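Local coordinates for YrdC-like domain-containing protein (PDB 3L7V), which is not characterised biochemically but, as a YrdC-like protein, probably has a role in tRNA modification and may bind double-stranded RNA, at residues Glu48-Val53 with Lys174-Lys179; Ile52-Gly57 with Glu180-Tyr185; Gly58-Pro63 with Ile69-Asp74; Val94-Ser99 with Ile163-Ala168. All blocks are in the same frame, centred on the assembly; numbering follows the deposited sequence.

Contact 1: residues Glu48-Val53 with Lys174-Lys179; sequences EGFEIV and KEMWEK
A Met-aromatic contact between Met176, present as selenomethionine, and Phe50 joins helix 47-54 to helix 167-180 of the YrdC-like domain. Met176 SE stands 4.5 Å from the centroid of the Phe50 ring and 38° off its normal, so it comes in obliquely. The first torsion of Met176 and the bend at chi2 place SE between Phe50 and Val53, where it also meets Val53 CG1 at 4.0 Å; chi3 only turns the terminal CE. A long, flexible side chain suits this place because it can fill the groove between a flat ring and a branched residue.

The two helix segments cross at 57° with their axes 11.0 Å apart, a gap wide enough to need a large residue from one side. Phe50 supplies it: with CG anti to the backbone N (chi1 177°) the ring reaches across, and its CE2 comes to 3.5 Å from Glu175 CB. An edge of the same ring faces Met176 N, 3.8 Å from CE2. Both helices lie against the sheet face that carries Ile60 and Met71.

Glu175 is amphipathic in its use. Its CB packs on the aromatic ring, while the bent remainder of the chain takes the carboxylate to Lys179, one helical turn on, where Glu175 OE2 receives Lys179 NZ on its syn side in a 3.1 Å salt bridge.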
# COMPACT_ATOMS: atom_id res chain seq x y z
N GLU A 48 14.22 -12.56 10.00
CA GLU A 48 13.74 -13.77 9.34
C GLU A 48 12.83 -13.43 8.14
O GLU A 48 13.01 -13.96 7.05
CB GLU A 48 13.04 -14.68 10.36
CG GLU A 48 12.77 -16.10 9.87
CD GLU A 48 12.38 -17.07 10.99
OE1 GLU A 48 12.28 -16.65 12.17
OE2 GLU A 48 12.16 -18.27 10.70
N GLY A 49 11.89 -12.51 8.36
CA GLY A 49 10.99 -12.05 7.31
C GLY A 49 11.69 -11.36 6.15
O GLY A 49 11.34 -11.57 4.98
N PHE A 50 12.68 -10.53 6.48
CA PHE A 50 13.54 -9.89 5.48
C PHE A 50 14.26 -10.90 4.57
O PHE A 50 14.19 -10.80 3.34
CB PHE A 50 14.55 -8.97 6.18
CG PHE A 50 15.54 -8.31 5.26
CD1 PHE A 50 16.80 -8.87 5.06
CD2 PHE A 50 15.24 -7.11 4.63
CE1 PHE A 50 17.73 -8.25 4.23
CE2 PHE A 50 16.16 -6.49 3.80
CZ PHE A 50 17.41 -7.07 3.59
N GLU A 51 14.96 -11.86 5.16
CA GLU A 51 15.73 -12.85 4.39
C GLU A 51 14.83 -13.68 3.47
O GLU A 51 15.23 -14.02 2.36
CB GLU A 51 16.56 -13.77 5.30
CG GLU A 51 17.61 -13.04 6.15
CD GLU A 51 18.75 -12.42 5.32
OE1 GLU A 51 19.07 -12.94 4.23
OE2 GLU A 51 19.34 -11.40 5.77
N ILE A 52 13.62 -13.99 3.92
CA ILE A 52 12.66 -14.72 3.09
C ILE A 52 12.19 -13.93 1.86
O ILE A 52 12.14 -14.47 0.76
CB ILE A 52 11.45 -15.24 3.91
CG1 ILE A 52 11.92 -16.36 4.85
CG2 ILE A 52 10.33 -15.75 2.98
CD1 ILE A 52 10.86 -16.86 5.77
N VAL A 53 11.87 -12.65 2.04
CA VAL A 53 11.37 -11.84 0.93
C VAL A 53 12.51 -11.44 -0.03
O VAL A 53 12.32 -11.29 -1.24
CB VAL A 53 10.54 -10.61 1.45
CG1 VAL A 53 11.44 -9.47 1.88
CG2 VAL A 53 9.58 -10.15 0.39
N LYS A 174 11.85 -0.57 4.28
CA LYS A 174 12.95 0.39 4.37
C LYS A 174 14.32 -0.27 4.18
O LYS A 174 15.18 0.26 3.47
CB LYS A 174 12.90 1.15 5.70
CG LYS A 174 13.87 2.34 5.77
CD LYS A 174 13.89 2.98 7.15
CE LYS A 174 14.57 4.35 7.12
NZ LYS A 174 14.70 4.93 8.49
N GLU A 175 14.52 -1.43 4.82
CA GLU A 175 15.75 -2.22 4.62
C GLU A 175 15.93 -2.66 3.18
O GLU A 175 17.03 -2.57 2.64
CB GLU A 175 15.76 -3.45 5.52
CG GLU A 175 16.29 -3.20 6.92
CD GLU A 175 17.75 -2.79 6.94
OE1 GLU A 175 18.57 -3.45 6.27
OE2 GLU A 175 18.08 -1.80 7.62
N MSE A 176 14.86 -3.17 2.57
CA MSE A 176 14.94 -3.63 1.18
C MSE A 176 15.35 -2.49 0.25
O MSE A 176 16.24 -2.64 -0.59
CB MSE A 176 13.63 -4.28 0.72
CG MSE A 176 13.35 -5.68 1.32
SE MSE A 176 14.40 -7.16 0.51
CE MSE A 176 13.46 -7.42 -1.19
N TRP A 177 14.70 -1.34 0.40
CA TRP A 177 15.05 -0.16 -0.40
C TRP A 177 16.48 0.35 -0.19
O TRP A 177 17.26 0.46 -1.13
CB TRP A 177 14.06 0.98 -0.16
CG TRP A 177 14.36 2.18 -1.00
CD1 TRP A 177 14.93 3.35 -0.58
CD2 TRP A 177 14.15 2.31 -2.41
NE1 TRP A 177 15.07 4.20 -1.64
CE2 TRP A 177 14.60 3.60 -2.78
CE3 TRP A 177 13.61 1.47 -3.40
CZ2 TRP A 177 14.53 4.07 -4.10
CZ3 TRP A 177 13.55 1.95 -4.72
CH2 TRP A 177 14.01 3.23 -5.05
N GLU A 178 16.82 0.67 1.06
CA GLU A 178 18.09 1.33 1.35
C GLU A 178 19.30 0.41 1.22
O GLU A 178 20.38 0.85 0.87
CB GLU A 178 18.05 2.00 2.73
CG GLU A 178 17.30 3.33 2.76
CD GLU A 178 17.14 3.93 4.16
OE1 GLU A 178 17.72 3.38 5.13
OE2 GLU A 178 16.43 4.95 4.31
N LYS A 179 19.12 -0.88 1.49
CA LYS A 179 20.27 -1.78 1.49
C LYS A 179 20.36 -2.73 0.31
O LYS A 179 21.39 -3.38 0.12
CB LYS A 179 20.39 -2.52 2.83
CG LYS A 179 20.67 -1.58 3.99
CD LYS A 179 21.14 -2.31 5.23
CE LYS A 179 21.59 -1.32 6.30
NZ LYS A 179 20.56 -0.27 6.62

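Contact 2: residues Ile52-Gly57 with Glu180-Tyr185; sequences IVKGEG and EGRMVY
A salt-bridge network of Lys54, Glu180 and Arg182 links the ends of two helices at the protein surface. Lys54 NZ donates to Glu180 OE2 at 3.0 Å, approaching from above the carboxylate plane, 55° out of it. The lysine is fully stretched, with CG anti to the backbone N (chi1 -178°), and this length carries its ammonium group outward from the side of the helix to the acid. Its CE follows to 3.5 Å from Glu180 OE2, so methylene and charge both lie against the carboxylate. Glu180, bent at chi2, meets the lysine at about a right angle.

Arg182 approaches the same acid near its other oxygen, on the same side of the carboxylate plane as Lys54. Its NE is 4.0 Å from Glu180 OE1, a long salt bridge, while Lys54 CG sits over one guanidinium face, 4.1 Å above the plane and toward its rim. Arg182 NH1 also lies 3.0 Å from Lys54 O, near the C-terminal end of helix 47-54. Two cationic side chains thus share one acid, which probably eases the proximity of Lys54 NZ and Arg182 NH2, 5.9 Å apart.

Both chains turn away from their helices here. Gly55 is the first residue to leave helical geometry after helix 47-54, and Gly181 does the same after helix 167-180 with positive phi (62°), a conformation that favours glycine. Met176 lies beneath the charged layer, touched by Lys54, Arg182 and Val184. Arg182 is tied to Met176 through the backbone, after which the chain runs on to strand 185-188.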
# COMPACT_ATOMS: atom_id res chain seq x y z
N ILE A 52 13.62 -13.99 3.92
CA ILE A 52 12.66 -14.72 3.09
C ILE A 52 12.19 -13.93 1.86
O ILE A 52 12.14 -14.47 0.76
CB ILE A 52 11.45 -15.24 3.91
CG1 ILE A 52 11.92 -16.36 4.85
CG2 ILE A 52 10.33 -15.75 2.98
CD1 ILE A 52 10.86 -16.86 5.77
N VAL A 53 11.87 -12.65 2.04
CA VAL A 53 11.37 -11.84 0.93
C VAL A 53 12.51 -11.44 -0.03
O VAL A 53 12.32 -11.29 -1.24
CB VAL A 53 10.54 -10.61 1.45
CG1 VAL A 53 11.44 -9.47 1.88
CG2 VAL A 53 9.58 -10.15 0.39
N LYS A 54 13.71 -11.29 0.52
CA LYS A 54 14.90 -11.09 -0.28
C LYS A 54 15.19 -12.29 -1.23
O LYS A 54 15.64 -12.10 -2.36
CB LYS A 54 16.09 -10.81 0.63
CG LYS A 54 17.38 -10.54 -0.09
CD LYS A 54 18.50 -10.28 0.90
CE LYS A 54 19.84 -10.23 0.20
NZ LYS A 54 20.92 -9.91 1.18
N GLY A 55 14.91 -13.52 -0.77
CA GLY A 55 15.08 -14.70 -1.60
C GLY A 55 14.09 -14.85 -2.75
O GLY A 55 12.92 -14.47 -2.64
N GLU A 56 14.55 -15.43 -3.86
CA GLU A 56 13.72 -15.61 -5.07
C GLU A 56 12.38 -16.28 -4.77
O GLU A 56 12.34 -17.38 -4.25
CB GLU A 56 14.49 -16.41 -6.13
CG GLU A 56 13.80 -16.53 -7.51
CD GLU A 56 14.59 -17.41 -8.49
OE1 GLU A 56 14.13 -17.62 -9.63
OE2 GLU A 56 15.68 -17.89 -8.12
N GLY A 57 11.28 -15.61 -5.12
CA GLY A 57 9.94 -16.15 -4.93
C GLY A 57 9.38 -16.13 -3.51
O GLY A 57 8.35 -16.73 -3.23
N GLU A 180 19.33 -2.81 -0.51
CA GLU A 180 19.38 -3.71 -1.66
C GLU A 180 18.84 -3.05 -2.91
O GLU A 180 18.88 -3.62 -4.00
CB GLU A 180 18.60 -5.00 -1.37
CG GLU A 180 19.04 -5.72 -0.11
CD GLU A 180 20.23 -6.63 -0.36
OE1 GLU A 180 20.43 -7.04 -1.52
OE2 GLU A 180 20.96 -6.95 0.61
N GLY A 181 18.31 -1.84 -2.76
CA GLY A 181 17.68 -1.17 -3.88
C GLY A 181 16.47 -1.92 -4.43
O GLY A 181 16.14 -1.80 -5.61
N ARG A 182 15.79 -2.68 -3.57
CA ARG A 182 14.63 -3.47 -4.00
C ARG A 182 13.28 -2.93 -3.48
O ARG A 182 13.22 -2.29 -2.43
CB ARG A 182 14.78 -4.92 -3.56
CG ARG A 182 16.05 -5.60 -4.06
CD ARG A 182 16.03 -7.06 -3.68
NE ARG A 182 17.32 -7.71 -3.89
CZ ARG A 182 17.45 -9.02 -4.08
NH1 ARG A 182 16.38 -9.79 -4.09
NH2 ARG A 182 18.65 -9.55 -4.27
N MSE A 183 12.20 -3.22 -4.22
CA MSE A 183 10.83 -2.83 -3.85
C MSE A 183 10.02 -3.98 -3.20
O MSE A 183 10.36 -5.15 -3.35
CB MSE A 183 10.08 -2.32 -5.10
CG MSE A 183 10.68 -1.07 -5.76
SE MSE A 183 9.92 -0.76 -7.56
CE MSE A 183 8.05 -0.58 -7.06
N VAL A 184 8.94 -3.64 -2.49
CA VAL A 184 8.04 -4.65 -1.90
C VAL A 184 6.56 -4.38 -2.26
O VAL A 184 6.12 -3.24 -2.25
CB VAL A 184 8.20 -4.72 -0.36
CG1 VAL A 184 7.05 -5.47 0.27
CG2 VAL A 184 9.52 -5.39 0.01
N TYR A 185 5.82 -5.44 -2.59
CA TYR A 185 4.44 -5.32 -3.08
C TYR A 185 3.48 -6.11 -2.19
O TYR A 185 3.91 -7.02 -1.47
CB TYR A 185 4.31 -5.82 -4.53
CG TYR A 185 5.42 -5.35 -5.44
CD1 TYR A 185 6.40 -6.24 -5.89
CD2 TYR A 185 5.50 -4.02 -5.85
CE1 TYR A 185 7.43 -5.81 -6.72
CE2 TYR A 185 6.52 -3.59 -6.67
CZ TYR A 185 7.48 -4.48 -7.10
OH TYR A 185 8.50 -4.05 -7.92

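Contact 3: residues Gly58-Pro63 with Ile69-Asp74; sequences GVIVCP and IIMTSD
Ile60 and Met71 form an antiparallel hydrogen-bonded pair, with Ile60 N to Met71 O at 3.1 Å and Met71 N to Ile60 O at 3.0 Å, both nearly straight at 167°. Cys62 and Ile69 repeat the pattern: Ile69 N reaches Cys62 O at 2.9 Å, and the return bond from Cys62 N to Ile69 O is more bent, at 143°. Between these pairs Val61 faces Ile70 as a non-hydrogen-bonded pair.

The contacts between side chains are largely apolar on both faces. On one, the branched Ile70 spans two neighbours: CG2, anti to its own backbone N, touches Val59 CG1 at 3.6 Å, and CG1 touches Val61 CG2 at 4.1 Å. On the other, Ile60 and the selenomethionine Met71 lie side by side, and Met71 SE continues to Cys62 SG at 3.9 Å. Beta-branched residues suit the extended backbone, while the small cysteine lets the bulky selenium pack directly against its sulfur.

Past the last pair the strands separate, and a water that accepts from Ser73 N at 2.9 Å probably donates to Gly58 O. Ser73 OG is held by Val53 O. Asp74 is the N-cap of helix 75-85: its OD1 takes Gly77 N, and its OD2 takes Gly57 N, fixing the chain leading into the first strand.

This hairpin lies inside the large mixed sheet, strand 59-64 pairing in parallel with 213-216 and strand 67-72 antiparallel with 185-188. Helix 75-85 covers the face of Val59 and Ile70; helix 167-180, through Ile172, lies on the face of Met71.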
# COMPACT_ATOMS: atom_id res chain seq x y z
N GLY A 58 10.05 -15.44 -2.60
CA GLY A 58 9.61 -15.40 -1.21
C GLY A 58 8.27 -14.71 -1.02
O GLY A 58 7.96 -13.74 -1.71
N VAL A 59 7.49 -15.23 -0.07
CA VAL A 59 6.15 -14.73 0.27
C VAL A 59 5.88 -14.87 1.77
O VAL A 59 6.02 -15.97 2.33
CB VAL A 59 5.02 -15.51 -0.45
CG1 VAL A 59 3.66 -15.01 -0.01
CG2 VAL A 59 5.16 -15.44 -1.98
N ILE A 60 5.49 -13.77 2.42
CA ILE A 60 5.15 -13.80 3.84
C ILE A 60 3.79 -13.17 4.16
O ILE A 60 3.22 -12.46 3.32
CB ILE A 60 6.24 -13.11 4.71
CG1 ILE A 60 6.19 -11.58 4.54
CG2 ILE A 60 7.64 -13.64 4.38
CD1 ILE A 60 7.16 -10.88 5.44
N VAL A 61 3.27 -13.46 5.36
CA VAL A 61 2.10 -12.75 5.89
C VAL A 61 2.58 -11.83 7.01
O VAL A 61 3.48 -12.20 7.76
CB VAL A 61 1.00 -13.73 6.39
CG1 VAL A 61 0.11 -13.05 7.42
CG2 VAL A 61 0.15 -14.25 5.21
N CYS A 62 1.98 -10.63 7.11
CA CYS A 62 2.50 -9.54 7.96
C CYS A 62 1.39 -8.61 8.46
O CYS A 62 0.51 -8.23 7.68
CB CYS A 62 3.53 -8.74 7.15
SG CYS A 62 4.31 -7.29 7.94
N PRO A 63 1.44 -8.21 9.75
CA PRO A 63 0.44 -7.36 10.41
C PRO A 63 0.48 -5.93 9.88
O PRO A 63 1.55 -5.46 9.51
CB PRO A 63 0.88 -7.34 11.88
CG PRO A 63 2.03 -8.27 11.99
CD PRO A 63 2.61 -8.43 10.62
N ILE A 69 -1.61 -8.45 5.71
CA ILE A 69 -1.30 -8.42 4.28
C ILE A 69 -0.36 -9.56 3.87
O ILE A 69 0.43 -10.06 4.68
CB ILE A 69 -0.62 -7.08 3.83
CG1 ILE A 69 0.68 -6.83 4.61
CG2 ILE A 69 -1.58 -5.92 3.94
CD1 ILE A 69 1.32 -5.45 4.39
N ILE A 70 -0.46 -9.96 2.60
CA ILE A 70 0.54 -10.81 1.96
C ILE A 70 1.57 -9.93 1.21
O ILE A 70 1.20 -9.04 0.46
CB ILE A 70 -0.14 -11.80 0.98
CG1 ILE A 70 -1.25 -12.56 1.71
CG2 ILE A 70 0.91 -12.75 0.37
CD1 ILE A 70 -2.25 -13.25 0.80
N MSE A 71 2.86 -10.21 1.43
CA MSE A 71 3.98 -9.40 0.93
C MSE A 71 4.95 -10.22 0.08
O MSE A 71 5.35 -11.33 0.47
CB MSE A 71 4.79 -8.84 2.11
CG MSE A 71 4.24 -7.61 2.80
SE MSE A 71 5.47 -6.95 4.20
CE MSE A 71 7.18 -7.20 3.26
N THR A 72 5.37 -9.64 -1.06
CA THR A 72 6.37 -10.25 -1.96
C THR A 72 7.18 -9.18 -2.70
O THR A 72 6.85 -7.99 -2.66
CB THR A 72 5.75 -11.24 -3.00
OG1 THR A 72 4.79 -10.57 -3.83
CG2 THR A 72 5.07 -12.38 -2.30
N SER A 73 8.24 -9.60 -3.39
CA SER A 73 9.11 -8.67 -4.11
C SER A 73 9.50 -9.06 -5.55
O SER A 73 10.35 -8.40 -6.16
CB SER A 73 10.35 -8.32 -3.28
OG SER A 73 11.27 -9.40 -3.26
N ASP A 74 8.88 -10.10 -6.11
CA ASP A 74 9.11 -10.43 -7.52
C ASP A 74 7.93 -11.09 -8.23
O ASP A 74 6.92 -11.41 -7.60
CB ASP A 74 10.38 -11.28 -7.68
CG ASP A 74 10.32 -12.58 -6.90
OD1 ASP A 74 9.20 -13.05 -6.59
OD2 ASP A 74 11.40 -13.12 -6.58
O HOH W 1 9.84 -12.04 -3.31

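Contact 4: residues Val94-Ser99 with Ile163-Ala168; sequences VVLCGS and IKFGVA
Cys97 O accepts a hydrogen bond from a water at 2.9 Å, and that water accepts from Lys164 N at 2.9 Å. The bridge spans the point where the two chains begin to part, just beyond the backbone bonding of Cys97 with Val162. The same carbonyl O lies at the edge of the Phe165 ring, near its plane and 3.7 Å from CE2, so it meets both a water and an aromatic edge.

Leu96 and Phe165 carry the apolar part in a CH-pi contact. Leu96 CD2 is centred over one ring face, 3.8 Å from the centroid and 4° off the normal, while Leu96 CB adds a second touch, 3.9 Å from Phe165 CZ. Phe165 holds its CG between the backbone N and the carbonyl carbon (chi1 46°), which folds the ring back over the strand end. The forked aliphatic chain meets the flat ring at about a right angle, which lets one methyl sit on its face. Cys97 CB meets Ile163 CG2 at 4.2 Å; a compact cysteine suits this buried place, where it also packs against Phe161.

Lys164 takes left-handed helical angles, turning the chain out of its strand, and its side chain makes a cation-pi contact with Trp121. Gly166, whose phi of 145° disfavours a side chain, is the N-cap of helix 167-180. Strands 94-96 and 158-163 run parallel as sheet neighbours, with strand 185-188 antiparallel on the other edge of 94-96. Ile163 packs against helix 111-123, and Ser99 is the N-cap of helix 100-106, its OG making a weak hydrogen bond with Glu102 N.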
# COMPACT_ATOMS: atom_id res chain seq x y z
N VAL A 94 -0.38 -3.35 -4.61
CA VAL A 94 0.03 -1.97 -4.33
C VAL A 94 1.53 -1.86 -4.03
O VAL A 94 2.16 -2.86 -3.66
CB VAL A 94 -0.74 -1.43 -3.11
CG1 VAL A 94 -2.23 -1.72 -3.25
CG2 VAL A 94 -0.20 -2.04 -1.83
N VAL A 95 2.09 -0.66 -4.18
CA VAL A 95 3.51 -0.41 -3.86
C VAL A 95 3.72 0.13 -2.43
O VAL A 95 3.23 1.21 -2.09
CB VAL A 95 4.16 0.57 -4.88
CG1 VAL A 95 5.63 0.74 -4.57
CG2 VAL A 95 3.98 0.08 -6.30
N LEU A 96 4.46 -0.61 -1.61
CA LEU A 96 4.71 -0.20 -0.21
C LEU A 96 5.98 0.66 -0.07
O LEU A 96 7.09 0.15 -0.24
CB LEU A 96 4.85 -1.44 0.70
CG LEU A 96 3.68 -2.42 0.87
CD1 LEU A 96 4.12 -3.64 1.66
CD2 LEU A 96 2.48 -1.76 1.54
N CYS A 97 5.81 1.95 0.25
CA CYS A 97 6.93 2.91 0.36
C CYS A 97 7.51 3.00 1.78
O CYS A 97 6.78 3.23 2.75
CB CYS A 97 6.51 4.32 -0.14
SG CYS A 97 6.13 4.44 -1.94
N GLY A 98 8.82 2.85 1.90
CA GLY A 98 9.50 2.90 3.18
C GLY A 98 10.08 4.27 3.52
O GLY A 98 10.64 4.47 4.61
N SER A 99 9.95 5.22 2.59
CA SER A 99 10.38 6.59 2.83
C SER A 99 9.90 7.51 1.74
O SER A 99 9.51 7.06 0.65
CB SER A 99 11.91 6.69 2.92
OG SER A 99 12.52 6.30 1.70
N ILE A 163 1.93 4.88 2.24
CA ILE A 163 2.86 5.18 3.35
C ILE A 163 2.22 4.94 4.72
O ILE A 163 1.00 4.90 4.83
CB ILE A 163 3.31 6.69 3.36
CG1 ILE A 163 2.09 7.62 3.32
CG2 ILE A 163 4.31 6.99 2.24
CD1 ILE A 163 2.38 9.09 3.60
N LYS A 164 3.05 4.82 5.76
CA LYS A 164 2.61 4.72 7.17
C LYS A 164 1.53 3.68 7.42
O LYS A 164 0.58 3.91 8.17
CB LYS A 164 2.17 6.09 7.73
CG LYS A 164 3.28 7.16 7.79
CD LYS A 164 4.45 6.72 8.69
CE LYS A 164 5.64 7.69 8.59
NZ LYS A 164 6.73 7.30 9.53
N PHE A 165 1.71 2.51 6.83
CA PHE A 165 0.70 1.46 6.84
C PHE A 165 0.80 0.50 8.03
O PHE A 165 -0.07 -0.34 8.20
CB PHE A 165 0.80 0.65 5.54
CG PHE A 165 2.21 0.26 5.16
CD1 PHE A 165 2.74 -0.96 5.53
CD2 PHE A 165 3.02 1.13 4.43
CE1 PHE A 165 4.04 -1.32 5.18
CE2 PHE A 165 4.31 0.79 4.07
CZ PHE A 165 4.82 -0.45 4.45
N GLY A 166 1.86 0.62 8.82
CA GLY A 166 2.09 -0.28 9.94
C GLY A 166 3.59 -0.53 10.13
O GLY A 166 4.28 -0.86 9.16
N VAL A 167 4.10 -0.39 11.35
CA VAL A 167 5.54 -0.43 11.61
C VAL A 167 6.29 -1.70 11.13
O VAL A 167 7.35 -1.61 10.49
CB VAL A 167 5.88 -0.18 13.11
CG1 VAL A 167 7.40 -0.14 13.32
CG2 VAL A 167 5.28 1.14 13.57
N ALA A 168 5.74 -2.87 11.44
CA ALA A 168 6.39 -4.14 11.12
C ALA A 168 6.78 -4.21 9.64
O ALA A 168 7.91 -4.58 9.31
CB ALA A 168 5.48 -5.32 11.49
O HOH W 2 5.90 4.29 5.33

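From the N terminus, helix 47-54 opens contacts 1 and 2, which share Ile52 and Val53. The chain then folds into the hairpin of contact 3, the shortest of the four loops. Contact 4 opens later, at 94-99, and closes at 163-168, so it follows contact 3 in series. Helix 167-180 returns to close contact 1, and the loop after it closes contact 2; these two long loops start from the same stretch and close one after the other, and contacts 3 and 4 are nested inside both. Ser73 bonding to Val53 joins contact 3 to contact 1, while Tyr185 with Thr72 and Val184 with Leu96 extend contact 2 into the sheet, tying the helical layer to central strands.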